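Local structure of putative prolyl-tRNA synthetase (Leishmania major, 5XIL) at residues R196-E201 against I479-P484; I295-I300 against E311-C316. The protein probably joins L-proline to its cognate tRNA at the expense of ATP, as a zinc-containing class II aminoacyl-tRNA synthetase. All coordinates share one frame; numbering follows the deposited sequence. Where two conformers were deposited one is given.

How the contacts relate
Both contacts are partly buried, and they share no strand or helix: their centres lie 53 Å apart, on opposite sides of the chain's centre, and their nearest atoms are about 34 Å apart. Contact 1 is long-range, tying a strand of the class II catalytic core to the C-terminal zinc-containing region across 277 intervening residues. Contact 2 falls within that loop and is local, joining a strand to the helix that follows it in the anticodon-binding domain. Main-chain hydrogen bonds and one aromatic ring make contact 1; contact 2 has no hydrogen bond between its segments and relies on aliphatic and sulfur contacts between a helix and a strand of the sheet.

Contact 1: residues R196-E201 against I479-P484; sequences RGRKTE and IPFEQP
Phe481 lays one face of its ring over the backbone of Gly197. The CA of Gly197 sits 3.7 Å from the ring centroid and only 5° off the ring normal, a CH-pi contact made over the centre of the face. With CG anti to its own carbonyl carbon (chi1 -66°), the ring reaches back across the neighbouring strand, where CZ comes 3.6 Å from Gly197 C. Near the ring's ends it meets two arginine stems: CD2 is 3.9 Å from Arg196 CB, and CE1 approaches Arg198 CB. Gly197 and Pro480 form an antiparallel non-hydrogen-bonded pair, their CA atoms 4.0 Å apart.

Alongside, Arg198 and Ile479 form a hydrogen-bonded pair, their side chains lying side by side and pointing the same way. Ile479 N gives a nearly straight bond to Arg198 O (2.8 Å), and Arg198 N returns one to Ile479 O (2.9 Å). Thr200 CG2 meets Ile479 CD1, the two side chains crossing at about a right angle. One step along, Phe481 N donates to Arg196 O at 3.0 Å, and a water bridges that same oxygen to Glu482 N.

Helix 168-189 packs against this junction: Leu176 and Leu179 touch the Phe481 ring, and Glu180 and Glu187 hold the Arg196 guanidinium by salt bridges. Strand 195-198 runs between strand 210-218 of the catalytic core and strand 475-480, which in turn pairs with strand 504-509 of the C-terminal region.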
loop_
_atom_site.group_PDB
_atom_site.type_symbol
_atom_site.label_atom_id
_atom_site.label_comp_id
_atom_site.label_asym_id
_atom_site.label_seq_id
_atom_site.Cartn_x
_atom_site.Cartn_y
_atom_site.Cartn_z
ATOM N N ARG A 196 17.070 -20.878 0.488
ATOM C CA ARG A 196 17.283 -20.205 -0.810
ATOM C C ARG A 196 17.886 -21.205 -1.737
ATOM O O ARG A 196 18.882 -21.847 -1.395
ATOM C CB ARG A 196 18.277 -19.050 -0.619
ATOM C CG ARG A 196 17.820 -17.934 0.305
ATOM C CD ARG A 196 19.054 -17.233 0.869
ATOM N NE ARG A 196 18.775 -16.037 1.665
ATOM C CZ ARG A 196 18.388 -16.013 2.913
ATOM N NH1 ARG A 196 18.166 -17.120 3.549
ATOM N NH2 ARG A 196 18.294 -14.830 3.538
ATOM N N GLY A 197 17.357 -21.295 -2.961
ATOM C CA GLY A 197 17.953 -22.221 -3.946
ATOM C C GLY A 197 17.402 -21.991 -5.346
ATOM O O GLY A 197 16.699 -21.010 -5.607
ATOM N N ARG A 198 17.798 -22.880 -6.252
ATOM C CA ARG A 198 17.381 -22.816 -7.621
ATOM C C ARG A 198 16.499 -24.010 -7.938
ATOM O O ARG A 198 16.775 -25.160 -7.542
ATOM C CB ARG A 198 18.605 -22.851 -8.546
ATOM C CG ARG A 198 18.285 -22.489 -9.973
ATOM C CD ARG A 198 19.465 -22.658 -10.940
ATOM N NE ARG A 198 20.294 -23.840 -10.722
ATOM C CZ ARG A 198 21.468 -23.864 -10.089
ATOM N NH1 ARG A 198 21.963 -22.762 -9.524
ATOM N NH2 ARG A 198 22.127 -25.019 -9.975
ATOM N N LYS A 199 15.439 -23.771 -8.679
ATOM C CA LYS A 199 14.609 -24.840 -9.089
ATOM C C LYS A 199 15.360 -25.727 -10.108
ATOM O O LYS A 199 16.238 -25.239 -10.847
ATOM C CB LYS A 199 13.299 -24.368 -9.689
ATOM C CG LYS A 199 12.362 -23.648 -8.733
ATOM C CD LYS A 199 11.760 -24.584 -7.723
ATOM C CE LYS A 199 10.474 -23.969 -7.193
ATOM N NZ LYS A 199 9.908 -24.793 -6.096
ATOM N N THR A 200 15.080 -27.025 -10.087
ATOM C CA THR A 200 15.549 -27.872 -11.222
ATOM C C THR A 200 14.923 -27.429 -12.543
ATOM O O THR A 200 13.851 -26.743 -12.607
ATOM C CB THR A 200 15.206 -29.367 -10.996
ATOM O OG1 THR A 200 13.786 -29.524 -11.020
ATOM C CG2 THR A 200 15.785 -29.862 -9.691
ATOM N N GLU A 201 15.516 -27.894 -13.638
ATOM C CA GLU A 201 14.881 -27.707 -14.974
ATOM C C GLU A 201 13.432 -28.103 -15.005
ATOM O O GLU A 201 12.576 -27.383 -15.546
ATOM C CB GLU A 201 15.658 -28.496 -16.049
ATOM C CG GLU A 201 16.923 -27.832 -16.501
ATOM C CD GLU A 201 16.697 -26.528 -17.252
ATOM O OE1 GLU A 201 15.828 -26.423 -18.141
ATOM O OE2 GLU A 201 17.453 -25.591 -16.971
ATOM N N ILE A 479 17.578 -26.835 -5.451
ATOM C CA ILE A 479 18.987 -27.086 -5.248
ATOM C C ILE A 479 19.451 -25.933 -4.351
ATOM O O ILE A 479 19.453 -24.788 -4.814
ATOM C CB ILE A 479 19.811 -27.001 -6.543
ATOM C CG1 ILE A 479 19.246 -27.992 -7.505
ATOM C CG2 ILE A 479 21.252 -27.412 -6.251
ATOM C CD1 ILE A 479 19.184 -27.528 -8.911
ATOM N N PRO A 480 19.745 -26.220 -3.076
ATOM C CA PRO A 480 20.106 -25.136 -2.150
ATOM C C PRO A 480 21.413 -24.452 -2.511
ATOM O O PRO A 480 22.369 -25.127 -2.884
ATOM C CB PRO A 480 20.225 -25.838 -0.801
ATOM C CG PRO A 480 19.629 -27.131 -0.952
ATOM C CD PRO A 480 19.604 -27.518 -2.385
ATOM N N PHE A 481 21.452 -23.130 -2.401
ATOM C CA PHE A 481 22.670 -22.396 -2.644
ATOM C C PHE A 481 23.697 -22.758 -1.568
ATOM O O PHE A 481 24.863 -22.823 -1.855
ATOM C CB PHE A 481 22.410 -20.877 -2.659
ATOM C CG PHE A 481 21.541 -20.406 -3.801
ATOM C CD1 PHE A 481 21.698 -20.914 -5.053
ATOM C CD2 PHE A 481 20.654 -19.381 -3.637
ATOM C CE1 PHE A 481 20.920 -20.527 -6.111
ATOM C CE2 PHE A 481 19.869 -18.944 -4.701
ATOM C CZ PHE A 481 19.991 -19.527 -5.938
ATOM N N GLU A 482 23.246 -23.036 -0.351
ATOM C CA GLU A 482 24.127 -23.457 0.734
ATOM C C GLU A 482 24.172 -24.971 0.694
ATOM O O GLU A 482 23.223 -25.598 1.129
ATOM C CB GLU A 482 23.575 -22.963 2.086
ATOM C CG GLU A 482 24.445 -23.326 3.296
ATOM C CD GLU A 482 24.135 -22.465 4.519
ATOM O OE1 GLU A 482 22.969 -22.417 4.968
ATOM O OE2 GLU A 482 25.072 -21.795 5.000
ATOM N N GLN A 483 25.236 -25.539 0.126
ATOM C CA GLN A 483 25.422 -26.966 0.039
ATOM C C GLN A 483 26.173 -27.525 1.253
ATOM O O GLN A 483 26.928 -26.813 1.853
ATOM C CB GLN A 483 26.236 -27.309 -1.209
ATOM C CG GLN A 483 25.519 -27.050 -2.494
ATOM C CD GLN A 483 24.612 -28.161 -2.884
ATOM O OE1 GLN A 483 25.039 -29.297 -3.027
ATOM N NE2 GLN A 483 23.338 -27.852 -3.111
ATOM N N PRO A 484 25.906 -28.756 1.634
ATOM C CA PRO A 484 26.692 -29.464 2.674
ATOM C C PRO A 484 28.188 -29.393 2.433
ATOM O O PRO A 484 28.623 -29.369 1.294
ATOM C CB PRO A 484 26.281 -30.922 2.482
ATOM C CG PRO A 484 24.937 -30.856 1.888
ATOM C CD PRO A 484 24.892 -29.630 1.020
HETATM O O HOH W 1 20.470 -22.338 0.675
#

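Contact 2: residues I295-I300 against E311-C316; sequences IIPVGI and ELLASC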
loop_
_atom_site.group_PDB
_atom_site.type_symbol
_atom_site.label_atom_id
_atom_site.label_comp_id
_atom_site.label_asym_id
_atom_site.label_seq_id
_atom_site.Cartn_x
_atom_site.Cartn_y
_atom_site.Cartn_z
ATOM N N ILE A 295 -3.422 -5.851 27.440
ATOM C CA ILE A 295 -3.462 -5.544 28.918
ATOM C C ILE A 295 -4.850 -5.955 29.482
ATOM O O ILE A 295 -5.874 -5.456 29.046
ATOM C CB ILE A 295 -3.206 -4.042 29.141
ATOM C CG1 ILE A 295 -1.897 -3.599 28.506
ATOM C CG2 ILE A 295 -3.292 -3.667 30.638
ATOM C CD1 ILE A 295 -1.821 -2.105 28.292
ATOM N N ILE A 296 -4.869 -6.874 30.444
ATOM C CA ILE A 296 -6.090 -7.365 30.983
ATOM C C ILE A 296 -6.051 -7.183 32.507
ATOM O O ILE A 296 -5.124 -7.684 33.131
ATOM C CB ILE A 296 -6.227 -8.844 30.679
ATOM C CG1 ILE A 296 -6.120 -9.074 29.152
ATOM C CG2 ILE A 296 -7.509 -9.392 31.280
ATOM C CD1 ILE A 296 -6.097 -10.521 28.726
ATOM N N PRO A 297 -7.059 -6.478 33.077
ATOM C CA PRO A 297 -7.116 -6.307 34.521
ATOM C C PRO A 297 -7.484 -7.640 35.214
ATOM O O PRO A 297 -8.263 -8.485 34.688
ATOM C CB PRO A 297 -8.158 -5.175 34.698
ATOM C CG PRO A 297 -9.132 -5.480 33.605
ATOM C CD PRO A 297 -8.240 -5.874 32.431
ATOM N N VAL A 298 -6.868 -7.886 36.351
ATOM C CA VAL A 298 -7.136 -9.090 37.129
ATOM C C VAL A 298 -7.231 -8.732 38.639
ATOM O O VAL A 298 -6.917 -7.618 39.042
ATOM C CB VAL A 298 -6.045 -10.148 36.982
ATOM C CG1 VAL A 298 -5.864 -10.586 35.512
ATOM C CG2 VAL A 298 -4.722 -9.614 37.541
ATOM N N GLY A 299 -7.691 -9.698 39.431
ATOM C CA GLY A 299 -7.767 -9.589 40.898
ATOM C C GLY A 299 -8.891 -8.708 41.373
ATOM O O GLY A 299 -8.809 -8.184 42.467
ATOM N N ILE A 300 -9.927 -8.527 40.557
ATOM C CA ILE A 300 -11.078 -7.717 40.961
ATOM C C ILE A 300 -12.196 -8.615 41.484
ATOM O O ILE A 300 -12.663 -9.478 40.755
ATOM C CB ILE A 300 -11.602 -6.904 39.766
ATOM C CG1 ILE A 300 -10.536 -5.896 39.332
ATOM C CG2 ILE A 300 -12.919 -6.229 40.106
ATOM C CD1 ILE A 300 -10.820 -5.218 38.012
ATOM N N GLU A 311 -9.212 2.914 39.955
ATOM C CA GLU A 311 -7.795 3.119 39.867
ATOM C C GLU A 311 -7.178 2.045 38.926
ATOM O O GLU A 311 -6.255 2.322 38.195
ATOM C CB GLU A 311 -7.194 2.991 41.269
ATOM C CG GLU A 311 -5.795 3.560 41.427
ATOM C CD GLU A 311 -5.092 3.088 42.700
ATOM O OE1 GLU A 311 -5.657 2.266 43.461
ATOM O OE2 GLU A 311 -3.946 3.514 42.929
ATOM N N LEU A 312 -7.658 0.820 39.044
ATOM C CA LEU A 312 -7.072 -0.311 38.348
ATOM C C LEU A 312 -7.350 -0.158 36.863
ATOM O O LEU A 312 -6.476 -0.319 36.014
ATOM C CB LEU A 312 -7.639 -1.626 38.888
ATOM C CG LEU A 312 -6.906 -2.866 38.396
ATOM C CD1 LEU A 312 -5.494 -2.909 39.009
ATOM C CD2 LEU A 312 -7.670 -4.128 38.746
ATOM N N LEU A 313 -8.565 0.216 36.542
ATOM C CA LEU A 313 -8.913 0.372 35.134
ATOM C C LEU A 313 -8.168 1.529 34.525
ATOM O O LEU A 313 -7.705 1.467 33.406
ATOM C CB LEU A 313 -10.421 0.552 34.998
ATOM C CG LEU A 313 -11.224 -0.685 35.381
ATOM C CD1 LEU A 313 -12.670 -0.373 35.038
ATOM C CD2 LEU A 313 -10.797 -1.982 34.703
ATOM N N ALA A 314 -8.062 2.601 35.277
ATOM C CA ALA A 314 -7.325 3.770 34.866
ATOM C C ALA A 314 -5.840 3.476 34.633
ATOM O O ALA A 314 -5.219 4.039 33.735
ATOM C CB ALA A 314 -7.453 4.861 35.921
ATOM N N SER A 315 -5.269 2.662 35.501
ATOM C CA SER A 315 -3.886 2.276 35.347
ATOM C C SER A 315 -3.698 1.421 34.048
ATOM O O SER A 315 -2.659 1.517 33.409
ATOM C CB SER A 315 -3.389 1.555 36.608
ATOM O OG SER A 315 -3.790 0.194 36.643
ATOM N N CYS A 316 -4.701 0.626 33.661
ATOM C CA CYS A 316 -4.626 -0.126 32.405
ATOM C C CYS A 316 -4.551 0.808 31.203
ATOM O O CYS A 316 -3.713 0.678 30.335
ATOM C CB CYS A 316 -5.818 -1.048 32.267
ATOM S SG CYS A 316 -5.840 -2.457 33.379
#
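Strand 295-297 and helix 311-316 run antiparallel, their axes at 178° and 8.8 Å apart at closest approach, with Ile295 set against Cys316 and Pro297 against Leu313. Cys316 touches two strand residues. Its SG, anti to the carbonyl carbon (chi1 -71°), lies 3.8 Å from Pro297 CB and 3.9 Å from Ile295 CG2. The proline ring also receives Leu313, whose CD2 branch reaches to 4.0 Å from Pro297 CG, the two side chains crossing obliquely.

Beyond the strand's end, Leu312 takes over. Its CG stands anti to the backbone N (chi1 -170°), sending CD2 toward the loop that carries Ile300. There the packing is tight: Leu312 CD2 is 3.4 Å from Ile300 CD1 and just as near its CG1. The same methyl also approaches the carbonyl oxygen of Val298.

This is the first strand-helix step of the beta-alpha-beta unit formed by strand 293-297, helix 306-325 and strand 330-332. Leu358 of strand 354-358 also touches Leu312 and Cys316. The side chains that meet are aliphatic apart from one thiol, and no hydrogen bond joins the segments, so the helix is seated by shape and hydrophobic burial; the backbone hydrogen bonds of Ile295 go instead to Arg331 and Asp333, and those of Ile296 to Val356 and Leu358.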